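Local atomic coordinates of capsule biosynthesis protein CapD proenzyme (Bacillus anthracis, PDB entry 3G9K), a protein that cleaves the poly-gamma-D-glutamate capsule of the bacterium and, as a transpeptidase, links it by an amide bond to meso-diaminopimelic acid in peptidoglycan. Residues V57-L60 with H61-G64; L118-G121 with E122-P126; T181-K184 with I185-E188. One frame throughout, in Å; residues are numbered along the deposited sequence.

Interaction 1. Residues V57-L60 with H61-G64; sequences VVEL and HASG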
ATOM      1  N   VAL A  57      11.783  -7.185  -4.450  1.00 15.87           N
ATOM      2  CA  VAL A  57      13.248  -7.299  -4.592  1.00 14.84           C
ATOM      3  C   VAL A  57      13.977  -5.980  -4.322  1.00 16.50           C
ATOM      4  O   VAL A  57      14.948  -5.926  -3.568  1.00 18.10           O
ATOM      5  CB  VAL A  57      13.613  -7.835  -6.001  1.00 15.82           C
ATOM      6  CG1 VAL A  57      15.108  -7.749  -6.211  1.00 13.90           C
ATOM      7  CG2 VAL A  57      13.125  -9.277  -6.171  1.00 16.38           C
ATOM      8  N   VAL A  58      13.528  -4.906  -4.948  1.00 16.45           N
ATOM      9  CA  VAL A  58      14.270  -3.649  -4.921  1.00 17.06           C
ATOM     10  C   VAL A  58      13.802  -2.707  -3.811  1.00 16.73           C
ATOM     11  O   VAL A  58      14.506  -1.735  -3.465  1.00 18.27           O
ATOM     12  CB  VAL A  58      14.213  -2.923  -6.318  1.00 17.83           C
ATOM     13  CG1 VAL A  58      14.722  -3.856  -7.441  1.00 15.57           C
ATOM     14  CG2 VAL A  58      12.776  -2.428  -6.631  1.00 16.09           C
ATOM     15  N   GLU A  59      12.596  -2.930  -3.304  1.00 17.61           N
ATOM     16  CA  GLU A  59      12.066  -2.135  -2.213  1.00 17.51           C
ATOM     17  C   GLU A  59      11.732  -3.063  -1.036  1.00 17.12           C
ATOM     18  O   GLU A  59      10.674  -2.982  -0.449  1.00 16.05           O
ATOM     19  CB  GLU A  59      10.824  -1.369  -2.651  1.00 17.96           C
ATOM     20  CG  GLU A  59      10.555  -0.236  -1.729  1.00 17.92           C
ATOM     21  CD  GLU A  59       9.224   0.440  -1.999  1.00 20.69           C
ATOM     22  OE1 GLU A  59       8.223  -0.277  -2.217  1.00 18.15           O
ATOM     23  OE2 GLU A  59       9.199   1.686  -1.988  1.00 25.73           O
ATOM     24  N   LEU A  60      12.682  -3.939  -0.747  1.00 18.54           N
ATOM     25  CA  LEU A  60      12.526  -5.115   0.116  1.00 19.12           C
ATOM     26  C   LEU A  60      12.164  -4.843   1.564  1.00 19.65           C
ATOM     27  O   LEU A  60      11.563  -5.709   2.240  1.00 19.90           O
ATOM     28  CB  LEU A  60      13.812  -5.942   0.027  1.00 19.75           C
ATOM     29  CG  LEU A  60      15.077  -5.261   0.567  1.00 18.96           C
ATOM     30  CD1 LEU A  60      15.409  -5.915   1.960  1.00 20.58           C
ATOM     31  CD2 LEU A  60      16.261  -5.355  -0.382  1.00 19.05           C
ATOM     32  N   HIS A  61      12.459  -3.632   2.017  1.00 18.76           N
ATOM     33  CA  HIS A  61      12.079  -3.200   3.372  1.00 17.92           C
ATOM     34  C   HIS A  61      10.600  -3.077   3.510  1.00 16.65           C
ATOM     35  O   HIS A  61      10.082  -3.237   4.604  1.00 16.61           O
ATOM     36  CB  HIS A  61      12.721  -1.861   3.754  1.00 18.55           C
ATOM     37  CG  HIS A  61      12.567  -0.774   2.734  1.00 18.49           C
ATOM     38  ND1 HIS A  61      13.331  -0.726   1.580  1.00 21.52           N
ATOM     39  CD2 HIS A  61      11.739   0.286   2.685  1.00 21.26           C
ATOM     40  CE1 HIS A  61      12.987   0.338   0.881  1.00 20.30           C
ATOM     41  NE2 HIS A  61      12.038   0.981   1.539  1.00 20.60           N
ATOM     42  N   ALA A  62       9.912  -2.842   2.397  1.00 16.04           N
ATOM     43  CA  ALA A  62       8.481  -2.413   2.442  1.00 14.97           C
ATOM     44  C   ALA A  62       7.442  -3.452   2.070  1.00 14.88           C
ATOM     45  O   ALA A  62       6.272  -3.319   2.428  1.00 15.24           O
ATOM     46  CB  ALA A  62       8.303  -1.185   1.547  1.00 14.71           C
ATOM     47  N   SER A  63       7.813  -4.452   1.296  1.00 15.19           N
ATOM     48  CA  SER A  63       6.888  -5.491   0.894  1.00 16.11           C
ATOM     49  C   SER A  63       7.717  -6.662   0.382  1.00 16.79           C
ATOM     50  O   SER A  63       8.932  -6.522   0.176  1.00 16.54           O
ATOM     51  CB  SER A  63       5.935  -5.021  -0.208  1.00 16.62           C
ATOM     52  OG  SER A  63       6.581  -4.913  -1.500  1.00 16.08           O
ATOM     53  N   GLY A  64       7.056  -7.787   0.142  1.00 16.55           N
ATOM     54  CA  GLY A  64       7.703  -8.898  -0.552  1.00 16.70           C
ATOM     55  C   GLY A  64       7.087 -10.257  -0.316  1.00 15.02           C
ATOM     56  O   GLY A  64       5.969 -10.384   0.202  1.00 15.12           O
TER
HETATM   57  O   HOH W   1       8.113  -2.706  -1.452  1.00 19.58           O
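Glu-59 and His-61 meet with their planes steeply inclined, the carboxylate and the imidazole ring lying 71° apart. The touching is done not by the acid but by the stem of the glutamate: CG of Glu-59 comes to 3.6 Å from CE1 of His-61, and the NE2 corner of the ring lies only a little farther from the same carbon. With its CG set between the backbone N and the carbonyl carbon (chi1 49°), the histidine folds its ring back over the chain it has just left. One face of the ring therefore receives the carbonyl oxygen of Glu-59, 4.0 Å above the plane and offset toward the rim. ND1 is buried here and has no polar partner in the model.

The same carbonyl closes a beta turn of type I just past the end of helix 44-58, in the loop that leads to strand 68-74. Ala-62 N donates to Glu-59 O at 2.9 Å, and the angle of 161° at the hydrogen shows a nearly straight bond. The extended side chain of Glu-59 runs past the turn, so that its OE1 faces the methyl CB of Ala-62 at 3.9 Å.

One water lies inside the bend and ties three groups together. It donates to Glu-59 O at 2.8 Å and, over a short 2.5 Å, to Glu-59 OE1, and it accepts from Ser-63 OG at 2.7 Å. Glu-59 is gripped from outside as well: OE2 bonds to Ser-26 OG, and OE1 to Thr-2 OG1 of the other CapD chain. On that second chain Phe-24 packs on His-61 and Phe-34 on Leu-60.

Interaction 2. Residues L118-G121 with E122-P126; sequences LPMG and ELLQP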
ATOM      1  N   LEU A 118      -0.595 -13.261 -19.625  1.00 24.41           N
ATOM      2  CA  LEU A 118       0.663 -13.895 -19.984  1.00 25.37           C
ATOM      3  C   LEU A 118       0.960 -15.029 -18.974  1.00 25.07           C
ATOM      4  O   LEU A 118       0.425 -15.033 -17.870  1.00 24.73           O
ATOM      5  CB  LEU A 118       1.772 -12.854 -20.000  1.00 24.93           C
ATOM      6  CG  LEU A 118       1.691 -11.776 -21.104  1.00 27.03           C
ATOM      7  CD1 LEU A 118       2.594 -10.548 -20.847  1.00 26.96           C
ATOM      8  CD2 LEU A 118       2.068 -12.417 -22.434  1.00 30.37           C
ATOM      9  N   PRO A 119       1.772 -16.027 -19.371  1.00 26.03           N
ATOM     10  CA  PRO A 119       2.178 -17.046 -18.398  1.00 25.36           C
ATOM     11  C   PRO A 119       3.003 -16.467 -17.254  1.00 24.34           C
ATOM     12  O   PRO A 119       3.740 -15.492 -17.442  1.00 24.64           O
ATOM     13  CB  PRO A 119       3.065 -17.987 -19.224  1.00 25.60           C
ATOM     14  CG  PRO A 119       3.486 -17.191 -20.384  1.00 27.22           C
ATOM     15  CD  PRO A 119       2.358 -16.269 -20.695  1.00 26.20           C
HETATM   16  N   MSE A 120       2.877 -17.117 -16.100  1.00 27.83           N
HETATM   17  CA  MSE A 120       3.514 -16.634 -14.885  1.00 27.29           C
HETATM   18  C   MSE A 120       5.028 -16.517 -15.001  1.00 27.08           C
HETATM   19  O   MSE A 120       5.612 -15.521 -14.570  1.00 26.76           O
HETATM   20  CB  MSE A 120       3.126 -17.530 -13.709  1.00 27.52           C
HETATM   21  CG  MSE A 120       3.521 -16.959 -12.387  1.00 27.90           C
HETATM   22 SE   MSE A 120       2.661 -15.227 -12.192  0.50 22.21          SE
HETATM   23  CE  MSE A 120       1.641 -15.645 -10.627  1.00 28.61           C
ATOM     24  N   GLY A 121       5.657 -17.511 -15.604  1.00 21.25           N
ATOM     25  CA  GLY A 121       7.090 -17.521 -15.659  1.00 20.36           C
ATOM     26  C   GLY A 121       7.675 -16.222 -16.144  1.00 20.73           C
ATOM     27  O   GLY A 121       8.575 -15.690 -15.573  1.00 22.47           O
ATOM     28  N   GLU A 122       7.140 -15.730 -17.231  1.00 20.77           N
ATOM     29  CA  GLU A 122       7.589 -14.475 -17.835  1.00 21.72           C
ATOM     30  C   GLU A 122       7.490 -13.287 -16.877  1.00 21.05           C
ATOM     31  O   GLU A 122       8.354 -12.416 -16.839  1.00 22.68           O
ATOM     32  CB  GLU A 122       6.726 -14.093 -19.047  1.00 22.48           C
ATOM     33  CG  GLU A 122       6.725 -15.011 -20.205  1.00 25.00           C
ATOM     34  CD  GLU A 122       5.809 -14.527 -21.344  1.00 25.14           C
ATOM     35  OE1 GLU A 122       5.357 -13.349 -21.340  1.00 31.68           O
ATOM     36  OE2 GLU A 122       5.543 -15.316 -22.252  1.00 30.18           O
ATOM     37  N   LEU A 123       6.392 -13.241 -16.145  1.00 18.54           N
ATOM     38  CA  LEU A 123       6.126 -12.164 -15.202  1.00 18.65           C
ATOM     39  C   LEU A 123       7.065 -12.102 -13.981  1.00 18.63           C
ATOM     40  O   LEU A 123       7.282 -11.018 -13.452  1.00 18.19           O
ATOM     41  CB  LEU A 123       4.687 -12.274 -14.769  1.00 18.35           C
ATOM     42  CG  LEU A 123       3.635 -12.287 -15.889  1.00 19.85           C
ATOM     43  CD1 LEU A 123       2.224 -12.413 -15.285  1.00 17.08           C
ATOM     44  CD2 LEU A 123       3.689 -11.038 -16.821  1.00 18.11           C
ATOM     45  N   LEU A 124       7.660 -13.250 -13.586  1.00 18.20           N
ATOM     46  CA  LEU A 124       8.599 -13.303 -12.466  1.00 19.18           C
ATOM     47  C   LEU A 124       9.996 -12.940 -12.886  1.00 19.75           C
ATOM     48  O   LEU A 124      10.822 -12.612 -12.048  1.00 18.60           O
ATOM     49  CB  LEU A 124       8.591 -14.705 -11.825  1.00 19.93           C
ATOM     50  CG  LEU A 124       7.582 -14.917 -10.689  1.00 22.06           C
ATOM     51  CD1 LEU A 124       6.186 -14.734 -11.164  1.00 25.10           C
ATOM     52  CD2 LEU A 124       7.745 -16.322 -10.054  1.00 22.96           C
ATOM     53  N   GLN A 125      10.273 -12.997 -14.194  1.00 20.95           N
ATOM     54  CA  GLN A 125      11.635 -12.865 -14.663  1.00 20.72           C
ATOM     55  C   GLN A 125      12.271 -11.506 -14.366  1.00 20.38           C
ATOM     56  O   GLN A 125      13.416 -11.459 -13.985  1.00 19.88           O
ATOM     57  CB  GLN A 125      11.782 -13.230 -16.163  1.00 20.88           C
ATOM     58  CG  GLN A 125      13.225 -13.473 -16.574  1.00 21.11           C
ATOM     59  CD  GLN A 125      13.812 -14.714 -15.938  1.00 19.90           C
ATOM     60  OE1 GLN A 125      13.199 -15.778 -15.945  1.00 22.88           O
ATOM     61  NE2 GLN A 125      14.978 -14.585 -15.396  1.00 19.99           N
ATOM     62  N   PRO A 126      11.560 -10.394 -14.574  1.00 20.51           N
ATOM     63  CA  PRO A 126      12.267  -9.147 -14.217  1.00 20.22           C
ATOM     64  C   PRO A 126      12.760  -9.067 -12.753  1.00 20.02           C
ATOM     65  O   PRO A 126      13.870  -8.630 -12.493  1.00 18.77           O
ATOM     66  CB  PRO A 126      11.228  -8.076 -14.523  1.00 20.26           C
ATOM     67  CG  PRO A 126      10.392  -8.682 -15.594  1.00 21.73           C
ATOM     68  CD  PRO A 126      10.241 -10.116 -15.142  1.00 20.33           C
TER
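The first turn of helix 120-133 closes from Met-120 to Leu-124, where Leu-124 N bonds to Met-120 O at 3.2 Å with a bent angle of 140° at the hydrogen. The turn is not purely alpha-helical. Leu-123 N bonds weakly to Met-120 O at 2.9 Å, and Leu-124 N also reaches Gly-121 O at 3.3 Å. Such divided bonding mixes three- and four-residue steps.

Pro-119 sits at the N-cap position, and Glu-122 lies three residues beyond it. CG of Glu-122 stands anti to its own carbonyl carbon (chi1 -63°), and the extended chain then leads back over the start of the helix. Its two carboxylate oxygens are divided between two neighbours: OE2 of Glu-122 rests 3.4 Å from CG of Pro-119, and OE1 lies 3.6 Å from CD2 of Leu-118; the side chains of Leu-118 and Glu-122 cross at about a right angle. These are contacts with carbon. A negative group so near the N-terminus of a helix would nevertheless be expected to interact favourably with the helix dipole.

The apolar side is made by Met-120, Leu-123 and Leu-124, with CB of Leu-118. Met-120, present as selenomethionine (atom SE), bends at chi2 (59°) and again at chi3, and both its CG and its SE lie against the leucine at 124, with Met-120 CG 3.7 Å from Leu-124 CD1. CD2 of Leu-123 approaches CB of Leu-118 at 4.1 Å. Apart from these apolar contacts, CG of Leu-123 lies 3.6 Å from the carbonyl oxygen of Pro-119.

Leu-123 and Met-120 both pack on Ile-49 of helix 44-58 and His-112 of helix 104-115. Leu-124 reaches Tyr-53 of helix 44-58 and Ile-185 of helix 176-188, which sets this helix start among three others.

Interaction 3. Residues T181-K184 with I185-E188; sequences TLKK and IQKE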
ATOM      1  N   THR A 181      15.054 -18.734  -4.567  1.00 17.67           N
ATOM      2  CA  THR A 181      13.672 -18.907  -4.162  1.00 17.02           C
ATOM      3  C   THR A 181      12.731 -18.522  -5.284  1.00 17.23           C
ATOM      4  O   THR A 181      11.775 -19.244  -5.577  1.00 16.07           O
ATOM      5  CB  THR A 181      13.340 -18.116  -2.861  1.00 16.59           C
ATOM      6  OG1 THR A 181      14.234 -18.545  -1.816  1.00 18.14           O
ATOM      7  CG2 THR A 181      11.809 -18.279  -2.391  1.00 15.79           C
ATOM      8  N   LEU A 182      12.969 -17.356  -5.871  1.00 16.74           N
ATOM      9  CA  LEU A 182      12.107 -16.867  -6.951  1.00 17.07           C
ATOM     10  C   LEU A 182      12.161 -17.837  -8.179  1.00 17.54           C
ATOM     11  O   LEU A 182      11.147 -18.107  -8.797  1.00 16.91           O
ATOM     12  CB  LEU A 182      12.498 -15.441  -7.350  1.00 17.16           C
ATOM     13  CG  LEU A 182      12.299 -14.329  -6.323  1.00 15.61           C
ATOM     14  CD1 LEU A 182      12.724 -12.993  -6.862  1.00 16.37           C
ATOM     15  CD2 LEU A 182      10.794 -14.220  -5.850  1.00 14.21           C
ATOM     16  N   LYS A 183      13.333 -18.357  -8.500  1.00 18.43           N
ATOM     17  CA  LYS A 183      13.432 -19.336  -9.585  1.00 18.84           C
ATOM     18  C   LYS A 183      12.654 -20.611  -9.262  1.00 20.02           C
ATOM     19  O   LYS A 183      12.025 -21.195 -10.147  1.00 20.02           O
ATOM     20  CB  LYS A 183      14.911 -19.622  -9.896  1.00 19.47           C
ATOM     21  CG  LYS A 183      15.546 -18.473 -10.661  1.00 19.73           C
ATOM     22  CD  LYS A 183      17.074 -18.568 -10.695  1.00 21.45           C
ATOM     23  CE  LYS A 183      17.622 -17.832 -11.867  1.00 25.88           C
ATOM     24  NZ  LYS A 183      19.057 -18.217 -12.117  1.00 29.16           N
ATOM     25  N   LYS A 184      12.617 -21.017  -7.978  1.00 20.26           N
ATOM     26  CA  LYS A 184      11.836 -22.199  -7.569  1.00 20.31           C
ATOM     27  C   LYS A 184      10.352 -21.969  -7.746  1.00 19.98           C
ATOM     28  O   LYS A 184       9.628 -22.835  -8.205  1.00 19.07           O
ATOM     29  CB  LYS A 184      12.120 -22.575  -6.102  1.00 21.10           C
ATOM     30  CG  LYS A 184      11.792 -24.058  -5.764  1.00 21.19           C
ATOM     31  CD  LYS A 184      12.330 -24.409  -4.382  1.00 22.23           C
ATOM     32  CE  LYS A 184      12.337 -25.905  -4.084  1.00 23.79           C
ATOM     33  NZ  LYS A 184      11.034 -26.552  -3.959  1.00 23.42           N
ATOM     34  N   ILE A 185       9.903 -20.793  -7.347  1.00 19.07           N
ATOM     35  CA  ILE A 185       8.518 -20.385  -7.556  1.00 17.91           C
ATOM     36  C   ILE A 185       8.230 -20.301  -9.085  1.00 17.53           C
ATOM     37  O   ILE A 185       7.150 -20.681  -9.543  1.00 17.63           O
ATOM     38  CB  ILE A 185       8.262 -19.019  -6.884  1.00 18.90           C
ATOM     39  CG1 ILE A 185       8.292 -19.129  -5.365  1.00 17.64           C
ATOM     40  CG2 ILE A 185       6.956 -18.396  -7.360  1.00 17.09           C
ATOM     41  CD1 ILE A 185       8.370 -17.793  -4.649  1.00 16.98           C
ATOM     42  N   GLN A 186       9.187 -19.778  -9.847  1.00 17.01           N
ATOM     43  CA  GLN A 186       9.038 -19.651 -11.312  1.00 18.57           C
ATOM     44  C   GLN A 186       8.817 -21.050 -11.931  1.00 19.52           C
ATOM     45  O   GLN A 186       7.963 -21.210 -12.803  1.00 19.96           O
ATOM     46  CB  GLN A 186      10.232 -18.961 -11.925  1.00 18.19           C
ATOM     47  CG  GLN A 186      10.166 -18.792 -13.459  1.00 18.60           C
ATOM     48  CD  GLN A 186      11.403 -18.135 -13.947  1.00 17.16           C
ATOM     49  OE1 GLN A 186      12.489 -18.627 -13.689  1.00 21.06           O
ATOM     50  NE2 GLN A 186      11.264 -17.002 -14.625  1.00 17.63           N
ATOM     51  N   LYS A 187       9.583 -22.034 -11.473  1.00 21.27           N
ATOM     52  CA  LYS A 187       9.486 -23.422 -11.974  1.00 21.26           C
ATOM     53  C   LYS A 187       8.288 -24.192 -11.431  1.00 21.95           C
ATOM     54  O   LYS A 187       7.571 -24.875 -12.192  1.00 22.17           O
ATOM     55  CB  LYS A 187      10.741 -24.187 -11.635  1.00 22.01           C
ATOM     56  CG  LYS A 187      10.615 -25.663 -11.998  1.00 22.63           C
ATOM     57  CD  LYS A 187      11.938 -26.336 -11.919  1.00 25.22           C
ATOM     58  CE  LYS A 187      11.944 -27.673 -12.627  1.00 28.03           C
ATOM     59  NZ  LYS A 187      13.374 -28.041 -12.765  1.00 32.01           N
ATOM     60  N   GLU A 188       8.048 -24.104 -10.127  1.00 20.29           N
ATOM     61  CA  GLU A 188       7.047 -24.986  -9.481  1.00 20.00           C
ATOM     62  C   GLU A 188       5.695 -24.357  -9.168  1.00 19.14           C
ATOM     63  O   GLU A 188       4.756 -25.045  -8.752  1.00 18.48           O
ATOM     64  CB  GLU A 188       7.640 -25.580  -8.197  1.00 20.12           C
ATOM     65  CG  GLU A 188       9.027 -26.195  -8.378  1.00 19.97           C
ATOM     66  CD  GLU A 188       9.561 -26.788  -7.103  1.00 22.66           C
ATOM     67  OE1 GLU A 188       8.791 -26.832  -6.112  1.00 26.23           O
ATOM     68  OE2 GLU A 188      10.720 -27.267  -7.126  1.00 30.77           O
TER
HETATM   69  O   HOH W   2      12.667 -21.082 -12.742  1.00 27.56           O
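The last two turns of helix 176-188 carry an i to i+4 salt bridge on one side and an apolar edge on another. Regular alpha-helical bonds run through both turns, beginning with Ile-185 N to Thr-181 O at 3.0 Å and ending with Glu-188 N to Lys-184 O at 2.8 Å. Lys-184 runs extended along the surface and bends only at its end (chi4 -67°), which swings NZ over to the carboxylate of Glu-188. Lys-184 NZ meets Glu-188 OE1 at 3.1 Å on the syn side, 34° out of the carboxylate plane, and bonds weakly to Glu-188 OE2 at 3.3 Å. The carbon stem joins in, with Lys-184 CG 3.6 Å from Glu-188 OE2.

In this chain, the N-terminal one of the two cut from the gamma-glutamyltransferase-family precursor, Leu-182 and Ile-185 face helices 44-58 and 120-133. Ile-185 CD1 also comes to 4.1 Å from Thr-181 CG2, on the flank that meets Val-198, while Thr-181 OG1 bonds to Ala-31 O of the other CapD chain. Farther round, one water donates both to Lys-183 O at 2.7 Å and to Gln-186 OE1 at 2.6 Å, bracing an amide whose NE2 bonds across to helix 120-133.

Overall arrangement
Interactions 2 and 3 are the close pair, their centres 11 Å apart on neighbouring helices. Gln-186 NE2 probably donates to Gln-125 OE1 at 2.6 Å and to Gly-121 O at 3.1 Å, and Leu-124 CD2 packs on Ile-185 CG2 at 3.5 Å. Interaction 1 touches interaction 3 through Val-57 CG2 and Leu-182 CD1, 3.8 Å apart, but stays about 6 Å from interaction 2 at the nearest atoms. Interactions 1 and 3 also bond to the second CapD chain. As in other members of this family, the nucleophile is probably the threonine that begins that chain, so the turn at 59-62, bonded to its Thr-2 close to that start, probably lies near the active site.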